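PDB 4PYS: beta-N-acetylhexosaminidase from Bacteroides fragilis, which probably hydrolyses terminal N-acetylhexosamine residues from the non-reducing ends of glycans, as a glycoside hydrolase of family 20. Local coordinates for residues Tyr163-Leu168 with Ile339-Val344; Val344-Gly349 with Arg367-Lys372; Val357-Asn362 with Gly430-Leu435. All coordinates share one frame; numbering follows the deposited sequence.

How the contacts relate
All three contacts belong to the catalytic domain, a (beta/alpha)8-type barrel. Contacts 1 and 3 lie in its interior, with centres about 7 Å apart: contact 1 links strands 163-170 and 337-341, contact 3 links strands 356-360 and 428-435, and 337-341 and 356-360 are parallel neighbours in the curled sheet. Contact 2 sits further out, its centre about 16 Å from that of contact 1 and 14 Å from that of contact 3. Contact 1 closes at Val344, where contact 2 opens; contacts 2 and 3 interleave. Residues 339-372 supply one side of contacts 1 and 3 and both sides of contact 2, while strands 163-170 and 428-435 bring distant parts of the chain to meet them.

Contact 1: Tyr163-Leu168 with Ile339-Val344; sequences YFHWHL and IFWGDV
His165 and Trp341 reach toward each other from opposite directions and meet in the middle of the barrel, their segments keeping well apart: the closest alpha carbons, His165 CA and Ile339 CA, are 10.9 Å from one another. The aromatic part is a loose one. His165 CE1 lies 4.0 Å from both Trp341 CZ2 and Trp341 CH2, on the six-membered ring of the indole, approached obliquely. The ring planes differ by 30°, but with 5.9 Å between the imidazole centroid of His165 and that of the six-membered ring of Trp341 they are slid apart and hardly overlap. His165 swings its CG anti to its own backbone N (chi1 173°), which carries the imidazole inward from strand 163-170. His287 meets both rings as well.

The polar part runs through a third residue. Glu223 takes His165 NE2 on OE1 and Trp341 NE1 on OE2, so one carboxylate ties the two rings and should limit their rotation; His167 ND1 also bonds to its OE1. A glycerol, probably from the crystallisation liquor, comes within about 3 Å (nearest atoms) of the Trp341 side chain, as such molecules often do in pockets. Aromatic and acidic residues gathered inside a barrel of parallel strands are consistent with the sugar-binding pocket of a family 20 glycosidase.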
loop_
_atom_site.group_PDB
_atom_site.type_symbol
_atom_site.label_atom_id
_atom_site.label_comp_id
_atom_site.label_asym_id
_atom_site.label_seq_id
_atom_site.Cartn_x
_atom_site.Cartn_y
_atom_site.Cartn_z
ATOM N N TYR A 163 -1.498 1.377 4.827
ATOM C CA TYR A 163 -0.127 1.400 4.314
ATOM C C TYR A 163 -0.118 1.683 2.828
ATOM O O TYR A 163 -0.944 1.167 2.083
ATOM C CB TYR A 163 0.603 0.068 4.550
ATOM C CG TYR A 163 0.825 -0.283 5.998
ATOM C CD1 TYR A 163 1.915 0.219 6.704
ATOM C CD2 TYR A 163 -0.057 -1.122 6.662
ATOM C CE1 TYR A 163 2.119 -0.114 8.045
ATOM C CE2 TYR A 163 0.134 -1.451 8.006
ATOM C CZ TYR A 163 1.214 -0.945 8.684
ATOM O OH TYR A 163 1.395 -1.285 10.013
ATOM N N PHE A 164 0.845 2.488 2.400
ATOM C CA PHE A 164 1.097 2.678 0.982
ATOM C C PHE A 164 2.477 2.093 0.742
ATOM O O PHE A 164 3.474 2.576 1.290
ATOM C CB PHE A 164 1.074 4.166 0.619
ATOM C CG PHE A 164 1.466 4.457 -0.816
ATOM C CD1 PHE A 164 0.567 4.236 -1.858
ATOM C CD2 PHE A 164 2.722 4.972 -1.114
ATOM C CE1 PHE A 164 0.925 4.512 -3.184
ATOM C CE2 PHE A 164 3.100 5.245 -2.438
ATOM C CZ PHE A 164 2.199 5.018 -3.471
ATOM N N HIS A 165 2.526 1.034 -0.058
ATOM C CA HIS A 165 3.772 0.311 -0.327
ATOM C C HIS A 165 4.361 0.919 -1.595
ATOM O O HIS A 165 3.746 0.864 -2.657
ATOM C CB HIS A 165 3.388 -1.169 -0.489
ATOM C CG HIS A 165 4.489 -2.072 -0.941
ATOM N ND1 HIS A 165 4.285 -3.419 -1.153
ATOM C CD2 HIS A 165 5.793 -1.841 -1.236
ATOM C CE1 HIS A 165 5.407 -3.978 -1.568
ATOM N NE2 HIS A 165 6.341 -3.043 -1.620
ATOM N N TRP A 166 5.531 1.543 -1.474
ATOM C CA TRP A 166 6.093 2.329 -2.567
ATOM C C TRP A 166 7.275 1.568 -3.172
ATOM O O TRP A 166 8.347 1.504 -2.578
ATOM C CB TRP A 166 6.559 3.694 -2.032
ATOM C CG TRP A 166 6.680 4.776 -3.073
ATOM C CD1 TRP A 166 6.370 4.686 -4.401
ATOM C CD2 TRP A 166 7.143 6.117 -2.855
ATOM N NE1 TRP A 166 6.620 5.899 -5.026
ATOM C CE2 TRP A 166 7.090 6.789 -4.095
ATOM C CE3 TRP A 166 7.605 6.810 -1.732
ATOM C CZ2 TRP A 166 7.494 8.127 -4.246
ATOM C CZ3 TRP A 166 7.994 8.141 -1.876
ATOM C CH2 TRP A 166 7.945 8.781 -3.129
ATOM N N HIS A 167 7.053 0.966 -4.336
ATOM C CA HIS A 167 8.050 0.130 -4.992
ATOM C C HIS A 167 8.938 1.086 -5.775
ATOM O O HIS A 167 8.578 1.517 -6.870
ATOM C CB HIS A 167 7.340 -0.877 -5.916
ATOM C CG HIS A 167 8.251 -1.886 -6.551
ATOM N ND1 HIS A 167 8.604 -3.069 -5.937
ATOM C CD2 HIS A 167 8.860 -1.897 -7.762
ATOM C CE1 HIS A 167 9.409 -3.756 -6.731
ATOM N NE2 HIS A 167 9.580 -3.065 -7.846
ATOM N N LEU A 168 10.090 1.423 -5.195
ATOM C CA LEU A 168 10.913 2.544 -5.641
ATOM C C LEU A 168 12.102 2.171 -6.508
ATOM O O LEU A 168 12.724 3.047 -7.107
ATOM C CB LEU A 168 11.453 3.304 -4.420
ATOM C CG LEU A 168 10.436 4.194 -3.720
ATOM C CD1 LEU A 168 10.840 4.394 -2.256
ATOM C CD2 LEU A 168 10.364 5.523 -4.438
ATOM N N ILE A 339 10.319 -6.959 5.208
ATOM C CA ILE A 339 9.373 -7.730 4.410
ATOM C C ILE A 339 10.083 -8.274 3.175
ATOM O O ILE A 339 10.842 -7.551 2.531
ATOM C CB ILE A 339 8.170 -6.884 3.938
ATOM C CG1 ILE A 339 7.492 -6.188 5.120
ATOM C CG2 ILE A 339 7.157 -7.764 3.198
ATOM C CD1 ILE A 339 6.466 -5.112 4.695
ATOM N N PHE A 340 9.833 -9.541 2.851
ATOM C CA PHE A 340 10.393 -10.157 1.650
ATOM C C PHE A 340 9.263 -10.770 0.845
ATOM O O PHE A 340 8.289 -11.241 1.422
ATOM C CB PHE A 340 11.358 -11.288 2.015
ATOM C CG PHE A 340 12.624 -10.834 2.682
ATOM C CD1 PHE A 340 13.666 -10.297 1.934
ATOM C CD2 PHE A 340 12.790 -10.984 4.048
ATOM C CE1 PHE A 340 14.844 -9.898 2.541
ATOM C CE2 PHE A 340 13.972 -10.587 4.670
ATOM C CZ PHE A 340 14.998 -10.042 3.913
ATOM N N TRP A 341 9.389 -10.790 -0.479
ATOM C CA TRP A 341 8.448 -11.564 -1.291
ATOM C C TRP A 341 8.583 -13.051 -0.956
ATOM O O TRP A 341 9.665 -13.514 -0.607
ATOM C CB TRP A 341 8.702 -11.340 -2.786
ATOM C CG TRP A 341 8.470 -9.911 -3.228
ATOM C CD1 TRP A 341 9.418 -9.017 -3.649
ATOM C CD2 TRP A 341 7.221 -9.225 -3.279
ATOM N NE1 TRP A 341 8.828 -7.817 -3.964
ATOM C CE2 TRP A 341 7.476 -7.921 -3.749
ATOM C CE3 TRP A 341 5.906 -9.588 -2.987
ATOM C CZ2 TRP A 341 6.465 -6.980 -3.922
ATOM C CZ3 TRP A 341 4.897 -8.649 -3.167
ATOM C CH2 TRP A 341 5.182 -7.361 -3.629
ATOM N N GLY A 342 7.485 -13.799 -1.064
ATOM C CA GLY A 342 7.464 -15.181 -0.607
ATOM C C GLY A 342 8.388 -16.170 -1.310
ATOM O O GLY A 342 8.651 -17.245 -0.760
ATOM N N ASP A 343 8.870 -15.829 -2.510
ATOM C CA ASP A 343 9.829 -16.678 -3.249
ATOM C C ASP A 343 10.954 -17.161 -2.361
ATOM O O ASP A 343 11.429 -18.296 -2.477
ATOM C CB ASP A 343 10.541 -15.884 -4.342
ATOM C CG ASP A 343 9.605 -15.199 -5.277
ATOM O OD1 ASP A 343 8.987 -14.204 -4.853
ATOM O OD2 ASP A 343 9.524 -15.633 -6.444
ATOM N N VAL A 344 11.405 -16.245 -1.513
ATOM C CA VAL A 344 12.570 -16.424 -0.651
ATOM C C VAL A 344 12.535 -17.737 0.117
ATOM O O VAL A 344 13.575 -18.373 0.343
ATOM C CB VAL A 344 12.664 -15.239 0.344
ATOM C CG1 VAL A 344 13.821 -15.394 1.284
ATOM C CG2 VAL A 344 12.806 -13.948 -0.409
#

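Contact 2: Val344-Gly349 with Arg367-Lys372; sequences VIYKDG and RDLALK. With FMT (formic acid), chain I.
Tyr346, Leu369 and Ala370 carry this contact, in which a loop of the (beta/alpha)8-type barrel, the one following strand 337-341, lies against the first turn of helix 369-376. The backbones come close, with 6.0 Å between Tyr346 CA and Ala370 CA.

Tyr346 has the most surface buried. With its CG anti to the carbonyl carbon (chi1 -77°), the ring reaches the first helix residues, Leu369 and Ala370, with its CD1-CE1 side. Leu369 CD2 comes at a slant to the ring, 3.7 Å from Tyr346 CD1, and also lies near Tyr346 CG and CB. Ala370 CB sits at the ring edge, close to the ring plane, 4.2 Å from Tyr346 CE1. The tyrosine ring also meets that of His366.

A formic acid molecule, probably from the crystallisation liquor, lies beside the hydroxyl, with O1 at the ring edge in its plane, and against Ala370 CB. The modelled separation of Tyr346 OH and formic acid O1 is too short for an ordinary hydrogen bond, and its details are doubtful. The loop is also tied to helix 369-376 by polar links: Asp348 OD1 forms a salt bridge with Arg376, and Ile345 O accepts a bond from Asn373 ND2. Beside the alanine, Ile345 reaches the helix backbone with the end of its side chain, Ile345 CD1 lying 3.6 Å from Ala370 O.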
loop_
_atom_site.group_PDB
_atom_site.type_symbol
_atom_site.label_atom_id
_atom_site.label_comp_id
_atom_site.label_asym_id
_atom_site.label_seq_id
_atom_site.Cartn_x
_atom_site.Cartn_y
_atom_site.Cartn_z
ATOM N N VAL A 344 11.405 -16.245 -1.513
ATOM C CA VAL A 344 12.570 -16.424 -0.651
ATOM C C VAL A 344 12.535 -17.737 0.117
ATOM O O VAL A 344 13.575 -18.373 0.343
ATOM C CB VAL A 344 12.664 -15.239 0.344
ATOM C CG1 VAL A 344 13.821 -15.394 1.284
ATOM C CG2 VAL A 344 12.806 -13.948 -0.409
ATOM N N ILE A 345 11.326 -18.149 0.488
ATOM C CA ILE A 345 11.139 -19.280 1.384
ATOM C C ILE A 345 10.403 -20.462 0.746
ATOM O O ILE A 345 9.803 -21.287 1.448
ATOM C CB ILE A 345 10.415 -18.837 2.665
ATOM C CG1 ILE A 345 8.968 -18.456 2.364
ATOM C CG2 ILE A 345 11.139 -17.652 3.292
ATOM C CD1 ILE A 345 8.135 -18.255 3.604
ATOM N N TYR A 346 10.462 -20.554 -0.581
ATOM C CA TYR A 346 9.927 -21.725 -1.275
ATOM C C TYR A 346 10.701 -22.952 -0.826
ATOM O O TYR A 346 10.126 -24.020 -0.618
ATOM C CB TYR A 346 10.052 -21.578 -2.791
ATOM C CG TYR A 346 9.023 -20.671 -3.431
ATOM C CD1 TYR A 346 7.913 -20.222 -2.724
ATOM C CD2 TYR A 346 9.159 -20.277 -4.755
ATOM C CE1 TYR A 346 6.974 -19.393 -3.321
ATOM C CE2 TYR A 346 8.231 -19.458 -5.357
ATOM C CZ TYR A 346 7.143 -19.018 -4.637
ATOM O OH TYR A 346 6.232 -18.199 -5.254
ATOM N N LYS A 347 12.010 -22.781 -0.664
ATOM C CA LYS A 347 12.880 -23.857 -0.207
ATOM C C LYS A 347 13.485 -23.507 1.145
ATOM O O LYS A 347 13.892 -22.367 1.378
ATOM C CB LYS A 347 13.997 -24.108 -1.223
ATOM C CG LYS A 347 13.521 -24.675 -2.552
ATOM N N ASP A 348 13.539 -24.488 2.037
ATOM C CA ASP A 348 14.150 -24.293 3.346
ATOM C C ASP A 348 15.649 -24.052 3.193
ATOM O O ASP A 348 16.234 -24.354 2.154
ATOM C CB ASP A 348 13.902 -25.507 4.238
ATOM C CG ASP A 348 12.430 -25.854 4.353
ATOM O OD1 ASP A 348 11.592 -24.927 4.317
ATOM O OD2 ASP A 348 12.109 -27.054 4.477
ATOM N N GLY A 349 16.269 -23.498 4.228
ATOM C CA GLY A 349 17.696 -23.244 4.196
ATOM C C GLY A 349 18.106 -22.342 5.336
ATOM O O GLY A 349 17.555 -22.445 6.435
ATOM N N ARG A 367 0.464 -21.529 -5.785
ATOM C CA ARG A 367 -0.660 -21.588 -4.844
ATOM C C ARG A 367 -0.283 -21.011 -3.478
ATOM O O ARG A 367 0.185 -19.873 -3.389
ATOM C CB ARG A 367 -1.190 -23.025 -4.709
ATOM C CG ARG A 367 -1.772 -23.609 -6.001
ATOM C CD ARG A 367 -2.984 -22.809 -6.477
ATOM N NE ARG A 367 -3.648 -23.431 -7.624
ATOM C CZ ARG A 367 -3.488 -23.045 -8.889
ATOM N NH1 ARG A 367 -4.132 -23.677 -9.861
ATOM N NH2 ARG A 367 -2.685 -22.030 -9.188
ATOM N N ASP A 368 -0.446 -21.797 -2.417
ATOM C CA ASP A 368 -0.183 -21.290 -1.069
ATOM C C ASP A 368 1.164 -21.729 -0.481
ATOM O O ASP A 368 1.332 -21.723 0.741
ATOM C CB ASP A 368 -1.317 -21.675 -0.115
ATOM C CG ASP A 368 -1.515 -23.169 -0.022
ATOM O OD1 ASP A 368 -1.065 -23.889 -0.940
ATOM O OD2 ASP A 368 -2.130 -23.623 0.964
ATOM N N LEU A 369 2.120 -22.086 -1.341
ATOM C CA LEU A 369 3.431 -22.548 -0.876
ATOM C C LEU A 369 4.088 -21.579 0.113
ATOM O O LEU A 369 4.573 -21.995 1.161
ATOM C CB LEU A 369 4.379 -22.822 -2.055
ATOM C CG LEU A 369 5.774 -23.352 -1.690
ATOM C CD1 LEU A 369 5.665 -24.593 -0.823
ATOM C CD2 LEU A 369 6.595 -23.653 -2.930
ATOM N N ALA A 370 4.096 -20.289 -0.210
ATOM C CA ALA A 370 4.758 -19.314 0.658
ATOM C C ALA A 370 4.025 -19.164 1.980
ATOM O O ALA A 370 4.647 -19.020 3.039
ATOM C CB ALA A 370 4.864 -17.975 -0.024
ATOM N N LEU A 371 2.702 -19.167 1.911
ATOM C CA LEU A 371 1.882 -19.122 3.107
ATOM C C LEU A 371 2.205 -20.318 3.999
ATOM O O LEU A 371 2.403 -20.172 5.204
ATOM C CB LEU A 371 0.397 -19.141 2.733
ATOM C CG LEU A 371 -0.562 -19.292 3.911
ATOM C CD1 LEU A 371 -0.439 -18.098 4.809
ATOM C CD2 LEU A 371 -2.004 -19.450 3.447
ATOM N N LYS A 372 2.266 -21.506 3.402
ATOM C CA LYS A 372 2.554 -22.720 4.167
ATOM C C LYS A 372 3.948 -22.718 4.804
ATOM O O LYS A 372 4.112 -23.139 5.949
ATOM C CB LYS A 372 2.359 -23.970 3.302
ATOM C CG LYS A 372 0.900 -24.391 3.146
ATOM C CD LYS A 372 0.756 -25.826 2.631
ATOM C CE LYS A 372 0.839 -25.915 1.108
ATOM N NZ LYS A 372 2.234 -26.052 0.599
HETATM C C FMT I . 4.691 -16.573 -2.928
HETATM O O1 FMT I . 4.768 -16.835 -4.118
HETATM O O2 FMT I . 5.062 -15.513 -2.441
#

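Contact 3: Val357-Asn362 with Gly430-Leu435; sequences VIQWWN and GMSSAL. With FMT (formic acid), chain I.
Strands 356-360 and 428-435 do not pair directly: strand 381-383 runs between them, parallel to both, in the barrel sheet. The nearest alpha carbons, Gln359 CA and Ser432 CA, are accordingly 8.6 Å apart, and a side-chain bond spans the gap.

Gln359 makes it with an extended chain, CG anti to the backbone N (chi1 -173°), which brings its amide over to Ser432. Gln359 NE2 donates to Ser432 OG at 3.0 Å. The hydroxyl lies almost in the amide plane, but the bond is bent, with 139° at the hydrogen. The other end of the amide is engaged too, since Gln359 OE1 is hydrogen-bonded to His287 NE2.

Past the end of strand 356-360, two successive backbone amides grip a formic acid molecule, probably from the crystallisation liquor. Trp361 N donates to formic acid O2 at 3.0 Å. Asn362 N donates to formic acid O1 at 2.9 Å. O1 of this molecule also lies over one face of the Trp361 indole, near its rim, a face that Asn362 CB covers at the centre. Trp361 NE1 bonds to Asp343 OD1, holding the ring.

A buried glutamine amide bonded at both its N and O ends should be fixed in orientation between the barrel strands, while two successive N-H groups, of Trp361 and of the N-cap residue Asn362, can hold a carboxyl group.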
loop_
_atom_site.group_PDB
_atom_site.type_symbol
_atom_site.label_atom_id
_atom_site.label_comp_id
_atom_site.label_asym_id
_atom_site.label_seq_id
_atom_site.Cartn_x
_atom_site.Cartn_y
_atom_site.Cartn_z
ATOM N N VAL A 357 8.952 -10.520 7.721
ATOM C CA VAL A 357 7.553 -10.664 7.320
ATOM C C VAL A 357 7.558 -11.138 5.867
ATOM O O VAL A 357 8.405 -10.705 5.075
ATOM C CB VAL A 357 6.804 -9.319 7.444
ATOM C CG1 VAL A 357 5.370 -9.421 6.916
ATOM C CG2 VAL A 357 6.814 -8.848 8.897
ATOM N N ILE A 358 6.641 -12.040 5.528
ATOM C CA ILE A 358 6.567 -12.616 4.185
ATOM C C ILE A 358 5.353 -12.105 3.407
ATOM O O ILE A 358 4.223 -12.184 3.889
ATOM C CB ILE A 358 6.493 -14.161 4.258
ATOM C CG1 ILE A 358 7.755 -14.730 4.922
ATOM C CG2 ILE A 358 6.297 -14.752 2.872
ATOM C CD1 ILE A 358 9.055 -14.386 4.210
ATOM N N GLN A 359 5.578 -11.589 2.202
ATOM C CA GLN A 359 4.467 -11.149 1.367
ATOM C C GLN A 359 4.173 -12.232 0.340
ATOM O O GLN A 359 4.963 -12.476 -0.573
ATOM C CB GLN A 359 4.762 -9.809 0.689
ATOM C CG GLN A 359 3.549 -9.246 -0.047
ATOM C CD GLN A 359 3.617 -7.739 -0.233
ATOM O OE1 GLN A 359 4.660 -7.121 -0.023
ATOM N NE2 GLN A 359 2.502 -7.144 -0.635
ATOM N N TRP A 360 3.047 -12.906 0.542
ATOM C CA TRP A 360 2.640 -14.067 -0.245
ATOM C C TRP A 360 1.979 -13.577 -1.525
ATOM O O TRP A 360 0.994 -12.840 -1.464
ATOM C CB TRP A 360 1.665 -14.889 0.602
ATOM C CG TRP A 360 0.928 -15.996 -0.095
ATOM C CD1 TRP A 360 1.399 -16.842 -1.062
ATOM C CD2 TRP A 360 -0.431 -16.370 0.140
ATOM N NE1 TRP A 360 0.400 -17.722 -1.440
ATOM C CE2 TRP A 360 -0.729 -17.449 -0.715
ATOM C CE3 TRP A 360 -1.428 -15.888 0.995
ATOM C CZ2 TRP A 360 -1.993 -18.058 -0.739
ATOM C CZ3 TRP A 360 -2.683 -16.494 0.968
ATOM C CH2 TRP A 360 -2.949 -17.565 0.106
ATOM N N TRP A 361 2.518 -13.960 -2.683
ATOM C CA TRP A 361 2.049 -13.348 -3.936
ATOM C C TRP A 361 1.778 -14.292 -5.115
ATOM O O TRP A 361 0.873 -14.031 -5.910
ATOM C CB TRP A 361 3.013 -12.247 -4.396
ATOM C CG TRP A 361 4.281 -12.785 -4.999
ATOM C CD1 TRP A 361 5.446 -13.072 -4.343
ATOM C CD2 TRP A 361 4.520 -13.070 -6.389
ATOM N NE1 TRP A 361 6.391 -13.532 -5.241
ATOM C CE2 TRP A 361 5.845 -13.537 -6.500
ATOM C CE3 TRP A 361 3.738 -12.975 -7.547
ATOM C CZ2 TRP A 361 6.406 -13.916 -7.730
ATOM C CZ3 TRP A 361 4.295 -13.354 -8.764
ATOM C CH2 TRP A 361 5.613 -13.815 -8.846
ATOM N N ASN A 362 2.560 -15.357 -5.269
ATOM C CA ASN A 362 2.429 -16.141 -6.500
ATOM C C ASN A 362 1.469 -17.327 -6.396
ATOM O O ASN A 362 1.890 -18.482 -6.434
ATOM C CB ASN A 362 3.795 -16.591 -7.035
ATOM C CG ASN A 362 3.736 -17.008 -8.491
ATOM O OD1 ASN A 362 2.658 -17.070 -9.087
ATOM N ND2 ASN A 362 4.894 -17.298 -9.073
ATOM N N GLY A 430 -2.799 -9.421 7.192
ATOM C CA GLY A 430 -3.824 -8.772 6.399
ATOM C C GLY A 430 -3.591 -9.007 4.926
ATOM O O GLY A 430 -3.050 -10.049 4.538
HETATM N N MSE A 431 -3.965 -8.016 4.124
HETATM C CA MSE A 431 -4.006 -8.145 2.681
HETATM C C MSE A 431 -3.340 -6.971 2.002
HETATM O O MSE A 431 -3.316 -5.855 2.544
HETATM C CB MSE A 431 -5.466 -8.181 2.218
HETATM C CG MSE A 431 -6.272 -9.311 2.813
HETATM SE SE MSE A 431 -8.130 -9.145 2.205
HETATM C CE MSE A 431 -7.816 -9.163 0.290
ATOM N N SER A 432 -2.824 -7.211 0.800
ATOM C CA SER A 432 -2.315 -6.118 -0.023
ATOM C C SER A 432 -3.005 -6.108 -1.375
ATOM O O SER A 432 -3.643 -7.091 -1.766
ATOM C CB SER A 432 -0.800 -6.221 -0.222
ATOM O OG SER A 432 -0.438 -7.442 -0.824
ATOM N N SER A 433 -2.884 -4.981 -2.066
ATOM C CA SER A 433 -3.361 -4.833 -3.433
ATOM C C SER A 433 -2.199 -4.171 -4.158
ATOM O O SER A 433 -1.398 -3.471 -3.528
ATOM C CB SER A 433 -4.580 -3.929 -3.470
ATOM O OG SER A 433 -4.336 -2.707 -2.794
ATOM N N ALA A 434 -2.079 -4.397 -5.464
ATOM C CA ALA A 434 -0.915 -3.875 -6.170
ATOM C C ALA A 434 -1.227 -3.398 -7.569
ATOM O O ALA A 434 -2.102 -3.939 -8.259
ATOM C CB ALA A 434 0.188 -4.918 -6.226
ATOM N N LEU A 435 -0.473 -2.395 -7.996
ATOM C CA LEU A 435 -0.547 -1.944 -9.376
ATOM C C LEU A 435 0.869 -1.907 -9.931
ATOM O O LEU A 435 1.600 -0.931 -9.722
ATOM C CB LEU A 435 -1.200 -0.557 -9.440
ATOM C CG LEU A 435 -1.622 -0.007 -10.818
ATOM C CD1 LEU A 435 -0.460 0.383 -11.731
ATOM C CD2 LEU A 435 -2.524 -1.003 -11.538
HETATM C C FMT I . 4.691 -16.573 -2.928
HETATM O O1 FMT I . 4.768 -16.835 -4.118
HETATM O O2 FMT I . 5.062 -15.513 -2.441
#